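Local coordinates for protein arabinan endo-1,5-alpha-l-arabinosidase A (Cellvibrio cellulosa, PDB 1GYH) that hydrolyses the alpha-1,5-arabinofuranosyl bonds of linear arabinan in plant cell walls, releasing almost exclusively arabinotriose, at residues W141-K155 and Q167-V179. Numbering follows the deposited sequence.
Sequences WMSFGSFWGGLKLFK and QEWHSIAKLERSV
Trp169 lies against Phe154 in an offset stack, ring planes 19° apart, with Phe154 CB seated over the indole face 3.6 Å from the centroid of the five-membered ring. Phe144 meets the same indole rim to rim, its CE1 3.7 Å from Trp169 CZ3 and the planes nearly perpendicular; the ring of Trp125 extends this aromatic cluster, and Ile116 of strand 110-118 packs against it. A hydrogen bond from Trp169 NE1 to Gln167 OE1 (2.9 Å) helps fix the indole's rotation. Strand 169-173 pairs antiparallel with strand 151-155 as the outermost strand of one blade of the five-bladed beta-propeller. A beta bulge shifts the register between Leu151 and Lys152, and Ile172, at the bulge, donates its N-H to Leu151 O (3.1 Å) while its CD1 reaches Ser143 CB (3.8 Å). Glu168 OE2 meets the edge of Trp141 at CH2 (3.5 Å) and, through its anti lone pair, accepts from His170 NE2 in the imidazole plane (2.9 Å); Lys155 NZ, also hydrogen-bonded to Gln139 OE1, reaches Glu168 OE1 through a long salt bridge and a bridging water. Aromatic stacking and backbone pairing thus join the strands, while the carboxylate's bond to His170 probably steadies that imidazole and may favour its protonation.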
loop_
_atom_site.group_PDB
_atom_site.type_symbol
_atom_site.label_atom_id
_atom_site.label_comp_id
_atom_site.label_asym_id
_atom_site.label_seq_id
_atom_site.Cartn_x
_atom_site.Cartn_y
_atom_site.Cartn_z
ATOM N N TRP A 141 7.228 1.980 12.591
ATOM C CA TRP A 141 6.425 3.131 12.157
ATOM C C TRP A 141 5.337 2.719 11.154
ATOM O O TRP A 141 5.506 1.777 10.382
ATOM C CB TRP A 141 7.336 4.196 11.515
ATOM C CG TRP A 141 8.513 4.701 12.374
ATOM C CD1 TRP A 141 9.735 4.077 12.571
ATOM C CD2 TRP A 141 8.579 5.927 13.113
ATOM N NE1 TRP A 141 10.522 4.832 13.401
ATOM C CE2 TRP A 141 9.846 5.983 13.731
ATOM C CE3 TRP A 141 7.687 7.000 13.309
ATOM C CZ2 TRP A 141 10.237 7.051 14.541
ATOM C CZ3 TRP A 141 8.067 8.045 14.099
ATOM C CH2 TRP A 141 9.340 8.076 14.716
ATOM N N MET A 142 4.219 3.454 11.154
ATOM C CA MET A 142 3.237 3.365 10.069
ATOM C C MET A 142 3.219 4.639 9.262
ATOM O O MET A 142 3.130 5.751 9.829
ATOM C CB MET A 142 1.822 3.085 10.651
ATOM C CG MET A 142 0.732 3.043 9.566
ATOM S SD MET A 142 -0.970 2.770 10.176
ATOM C CE MET A 142 -0.848 1.064 10.743
ATOM N N SER A 143 3.330 4.506 7.943
ATOM C CA SER A 143 2.980 5.566 7.026
ATOM C C SER A 143 1.585 5.276 6.459
ATOM O O SER A 143 1.181 4.138 6.336
ATOM C CB SER A 143 4.010 5.724 5.886
ATOM O OG SER A 143 4.052 4.592 5.014
ATOM N N PHE A 144 0.865 6.312 6.093
ATOM C CA PHE A 144 -0.456 6.136 5.488
ATOM C C PHE A 144 -0.909 7.436 4.837
ATOM O O PHE A 144 -0.280 8.493 5.010
ATOM C CB PHE A 144 -1.498 5.710 6.559
ATOM C CG PHE A 144 -1.942 6.863 7.462
ATOM C CD1 PHE A 144 -1.191 7.214 8.582
ATOM C CD2 PHE A 144 -3.101 7.595 7.176
ATOM C CE1 PHE A 144 -1.569 8.259 9.394
ATOM C CE2 PHE A 144 -3.491 8.664 7.996
ATOM C CZ PHE A 144 -2.746 8.995 9.094
ATOM N N GLY A 145 -2.000 7.367 4.086
ATOM C CA GLY A 145 -2.676 8.584 3.668
ATOM C C GLY A 145 -3.151 8.614 2.228
ATOM O O GLY A 145 -2.751 7.777 1.394
ATOM N N SER A 146 -4.042 9.567 1.953
ATOM C CA SER A 146 -4.655 9.744 0.612
ATOM C C SER A 146 -5.397 11.062 0.578
ATOM O O SER A 146 -6.288 11.277 1.403
ATOM C CB SER A 146 -5.659 8.607 0.346
ATOM O OG SER A 146 -6.340 8.768 -0.909
ATOM N N PHE A 147 -4.999 11.958 -0.321
ATOM C CA PHE A 147 -5.631 13.260 -0.503
ATOM C C PHE A 147 -5.608 14.093 0.806
ATOM O O PHE A 147 -4.724 13.938 1.652
ATOM C CB PHE A 147 -7.052 13.082 -1.170
ATOM C CG PHE A 147 -7.027 12.666 -2.650
ATOM C CD1 PHE A 147 -6.613 11.396 -3.050
ATOM C CD2 PHE A 147 -7.449 13.528 -3.628
ATOM C CE1 PHE A 147 -6.597 11.033 -4.374
ATOM C CE2 PHE A 147 -7.441 13.154 -5.005
ATOM C CZ PHE A 147 -7.040 11.927 -5.367
ATOM N N TRP A 148 -6.569 15.002 0.987
ATOM C CA TRP A 148 -6.526 15.923 2.125
ATOM C C TRP A 148 -5.109 16.530 2.282
ATOM O O TRP A 148 -4.558 17.032 1.286
ATOM C CB TRP A 148 -7.093 15.219 3.380
ATOM C CG TRP A 148 -8.647 15.136 3.324
ATOM C CD1 TRP A 148 -9.559 16.030 3.888
ATOM C CD2 TRP A 148 -9.434 14.158 2.629
ATOM N NE1 TRP A 148 -10.843 15.626 3.604
ATOM C CE2 TRP A 148 -10.806 14.494 2.827
ATOM C CE3 TRP A 148 -9.131 13.024 1.864
ATOM C CZ2 TRP A 148 -11.851 13.734 2.284
ATOM C CZ3 TRP A 148 -10.183 12.262 1.315
ATOM C CH2 TRP A 148 -11.532 12.632 1.537
ATOM N N GLY A 149 -4.564 16.539 3.493
ATOM C CA GLY A 149 -3.264 17.146 3.806
ATOM C C GLY A 149 -2.056 16.201 3.639
ATOM O O GLY A 149 -0.959 16.457 4.192
ATOM N N GLY A 150 -2.262 15.122 2.892
ATOM C CA GLY A 150 -1.215 14.225 2.427
ATOM C C GLY A 150 -0.850 13.010 3.285
ATOM O O GLY A 150 -1.688 12.422 3.977
ATOM N N LEU A 151 0.449 12.668 3.253
ATOM C CA LEU A 151 0.938 11.405 3.783
ATOM C C LEU A 151 1.662 11.630 5.101
ATOM O O LEU A 151 2.427 12.574 5.250
ATOM C CB LEU A 151 1.823 10.701 2.756
ATOM C CG LEU A 151 1.352 10.671 1.317
ATOM C CD1 LEU A 151 2.272 9.830 0.425
ATOM C CD2 LEU A 151 -0.129 10.133 1.221
ATOM N N LYS A 152 1.385 10.760 6.061
ATOM C CA LYS A 152 1.867 10.886 7.421
ATOM C C LYS A 152 2.592 9.630 7.894
ATOM O O LYS A 152 2.392 8.534 7.371
ATOM C CB LYS A 152 0.713 11.118 8.423
ATOM C CG LYS A 152 -0.228 12.321 8.169
ATOM C CD LYS A 152 0.386 13.609 8.549
ATOM C CE LYS A 152 -0.623 14.806 8.540
ATOM N NZ LYS A 152 0.142 16.077 8.727
ATOM N N LEU A 153 3.417 9.817 8.912
ATOM C CA LEU A 153 4.183 8.761 9.544
ATOM C C LEU A 153 4.067 8.886 11.034
ATOM O O LEU A 153 4.280 9.960 11.565
ATOM C CB LEU A 153 5.679 8.898 9.147
ATOM C CG LEU A 153 6.610 7.797 9.626
ATOM C CD1 LEU A 153 6.517 6.576 8.703
ATOM C CD2 LEU A 153 8.107 8.293 9.792
ATOM N N PHE A 154 3.753 7.816 11.753
ATOM C CA PHE A 154 3.714 7.896 13.201
ATOM C C PHE A 154 4.290 6.667 13.836
ATOM O O PHE A 154 4.292 5.599 13.242
ATOM C CB PHE A 154 2.289 8.187 13.796
ATOM C CG PHE A 154 1.303 7.064 13.623
ATOM C CD1 PHE A 154 0.542 6.979 12.463
ATOM C CD2 PHE A 154 1.114 6.110 14.612
ATOM C CE1 PHE A 154 -0.329 5.946 12.256
ATOM C CE2 PHE A 154 0.185 5.054 14.413
ATOM C CZ PHE A 154 -0.526 4.988 13.227
ATOM N N LYS A 155 4.770 6.837 15.058
ATOM C CA LYS A 155 5.378 5.723 15.790
ATOM C C LYS A 155 4.354 4.749 16.417
ATOM O O LYS A 155 3.371 5.168 17.078
ATOM C CB LYS A 155 6.349 6.257 16.827
ATOM C CG LYS A 155 7.275 5.174 17.426
ATOM C CD LYS A 155 8.547 5.844 18.036
ATOM C CE LYS A 155 8.440 6.146 19.454
ATOM N NZ LYS A 155 9.728 6.879 19.964
ATOM N N GLN A 167 2.490 10.370 21.640
ATOM C CA GLN A 167 2.510 10.197 20.197
ATOM C C GLN A 167 3.624 10.964 19.536
ATOM O O GLN A 167 4.006 12.020 20.014
ATOM C CB GLN A 167 1.121 10.573 19.580
ATOM C CG GLN A 167 -0.001 9.671 20.135
ATOM C CD GLN A 167 -1.279 9.559 19.291
ATOM O OE1 GLN A 167 -1.351 10.049 18.165
ATOM N NE2 GLN A 167 -2.294 8.854 19.850
ATOM N N GLU A 168 4.141 10.424 18.436
ATOM C CA GLU A 168 5.108 11.108 17.572
ATOM C C GLU A 168 4.754 10.957 16.111
ATOM O O GLU A 168 4.732 9.833 15.562
ATOM C CB GLU A 168 6.543 10.552 17.788
ATOM C CG GLU A 168 7.637 11.403 17.134
ATOM C CD GLU A 168 9.058 10.834 17.268
ATOM O OE1 GLU A 168 9.322 10.114 18.277
ATOM O OE2 GLU A 168 9.892 11.127 16.350
ATOM N N TRP A 169 4.528 12.102 15.461
ATOM C CA TRP A 169 4.088 12.167 14.086
ATOM C C TRP A 169 5.013 13.007 13.241
ATOM O O TRP A 169 5.587 13.961 13.729
ATOM C CB TRP A 169 2.694 12.860 14.035
ATOM C CG TRP A 169 1.565 11.947 14.499
ATOM C CD1 TRP A 169 1.417 11.406 15.742
ATOM C CD2 TRP A 169 0.457 11.440 13.712
ATOM N NE1 TRP A 169 0.286 10.629 15.782
ATOM C CE2 TRP A 169 -0.307 10.617 14.553
ATOM C CE3 TRP A 169 0.048 11.597 12.385
ATOM C CZ2 TRP A 169 -1.468 9.951 14.119
ATOM C CZ3 TRP A 169 -1.133 10.953 11.957
ATOM C CH2 TRP A 169 -1.858 10.144 12.815
ATOM N N HIS A 170 5.044 12.702 11.956
ATOM C CA HIS A 170 5.762 13.454 10.942
ATOM C C HIS A 170 5.019 13.476 9.606
ATOM O O HIS A 170 4.559 12.429 9.093
ATOM C CB HIS A 170 7.208 12.855 10.696
ATOM C CG HIS A 170 8.031 12.760 11.942
ATOM N ND1 HIS A 170 8.773 13.822 12.427
ATOM C CD2 HIS A 170 8.170 11.761 12.843
ATOM C CE1 HIS A 170 9.321 13.480 13.579
ATOM N NE2 HIS A 170 8.994 12.226 13.839
ATOM N N SER A 171 4.937 14.647 8.994
ATOM C CA SER A 171 4.492 14.725 7.609
ATOM C C SER A 171 5.641 14.284 6.682
ATOM O O SER A 171 6.788 14.668 6.920
ATOM C CB SER A 171 4.064 16.149 7.247
ATOM O OG SER A 171 2.965 16.573 8.073
ATOM N N ILE A 172 5.347 13.501 5.661
ATOM C CA ILE A 172 6.377 12.985 4.747
ATOM C C ILE A 172 6.173 13.374 3.283
ATOM O O ILE A 172 7.139 13.496 2.546
ATOM C CB ILE A 172 6.623 11.436 4.941
ATOM C CG1 ILE A 172 5.357 10.586 4.656
ATOM C CG2 ILE A 172 7.218 11.178 6.357
ATOM C CD1 ILE A 172 5.522 9.039 4.703
ATOM N N ALA A 173 4.916 13.590 2.835
ATOM C CA ALA A 173 4.681 14.074 1.485
ATOM C C ALA A 173 3.338 14.795 1.433
ATOM O O ALA A 173 2.408 14.369 2.091
ATOM C CB ALA A 173 4.688 12.959 0.474
ATOM N N LYS A 174 3.260 15.821 0.595
ATOM C CA LYS A 174 2.073 16.696 0.506
ATOM C C LYS A 174 2.004 17.342 -0.862
ATOM O O LYS A 174 3.049 17.593 -1.504
ATOM C CB LYS A 174 2.147 17.833 1.558
ATOM C CG LYS A 174 2.167 17.460 3.039
ATOM C CD LYS A 174 2.198 18.769 3.861
ATOM C CE LYS A 174 3.036 18.790 5.094
ATOM N NZ LYS A 174 3.170 20.212 5.656
ATOM N N LEU A 175 0.777 17.629 -1.325
ATOM C CA LEU A 175 0.554 18.529 -2.442
ATOM C C LEU A 175 -0.373 19.692 -1.985
ATOM O O LEU A 175 -0.933 19.644 -0.890
ATOM C CB LEU A 175 -0.044 17.803 -3.616
ATOM C CG LEU A 175 0.826 16.711 -4.256
ATOM C CD1 LEU A 175 0.025 15.835 -5.233
ATOM C CD2 LEU A 175 1.979 17.390 -4.983
ATOM N N GLU A 176 -0.478 20.734 -2.817
ATOM C CA GLU A 176 -1.050 22.022 -2.384
ATOM C C GLU A 176 -2.526 21.840 -1.978
ATOM O O GLU A 176 -3.239 21.069 -2.601
ATOM C CB GLU A 176 -0.937 23.073 -3.486
ATOM C CG GLU A 176 -1.413 24.488 -3.111
ATOM C CD GLU A 176 -0.655 25.082 -1.943
ATOM O OE1 GLU A 176 0.449 25.636 -2.176
ATOM O OE2 GLU A 176 -1.152 24.995 -0.789
ATOM N N ARG A 177 -2.910 22.542 -0.917
ATOM C CA ARG A 177 -4.300 22.685 -0.421
ATOM C C ARG A 177 -4.383 23.849 0.550
ATOM O O ARG A 177 -3.559 23.986 1.481
ATOM C CB ARG A 177 -4.751 21.405 0.300
ATOM C CG ARG A 177 -6.231 21.461 0.813
ATOM C CD ARG A 177 -6.523 20.556 2.012
ATOM N NE ARG A 177 -7.932 20.571 2.449
ATOM C CZ ARG A 177 -8.871 19.684 2.082
ATOM N NH1 ARG A 177 -8.614 18.700 1.234
ATOM N NH2 ARG A 177 -10.104 19.808 2.553
ATOM N N SER A 178 -5.367 24.706 0.352
ATOM C CA SER A 178 -5.682 25.782 1.286
ATOM C C SER A 178 -6.613 25.247 2.356
ATOM O O SER A 178 -7.524 24.449 2.043
ATOM C CB SER A 178 -6.388 26.933 0.550
ATOM O OG SER A 178 -7.015 27.810 1.471
ATOM N N VAL A 179 -6.405 25.654 3.604
ATOM C CA VAL A 179 -7.300 25.213 4.686
ATOM C C VAL A 179 -8.701 25.840 4.608
ATOM O O VAL A 179 -9.590 25.408 5.330
ATOM C CB VAL A 179 -6.746 25.455 6.098
ATOM C CG1 VAL A 179 -5.375 24.723 6.233
ATOM C CG2 VAL A 179 -6.680 26.901 6.426
HETATM O O HOH W 1 -1.689 17.434 0.655
HETATM O O HOH W 2 -6.302 18.089 -0.565
HETATM O O HOH W 3 2.885 7.689 18.219
HETATM O O HOH W 4 8.547 9.114 20.388
#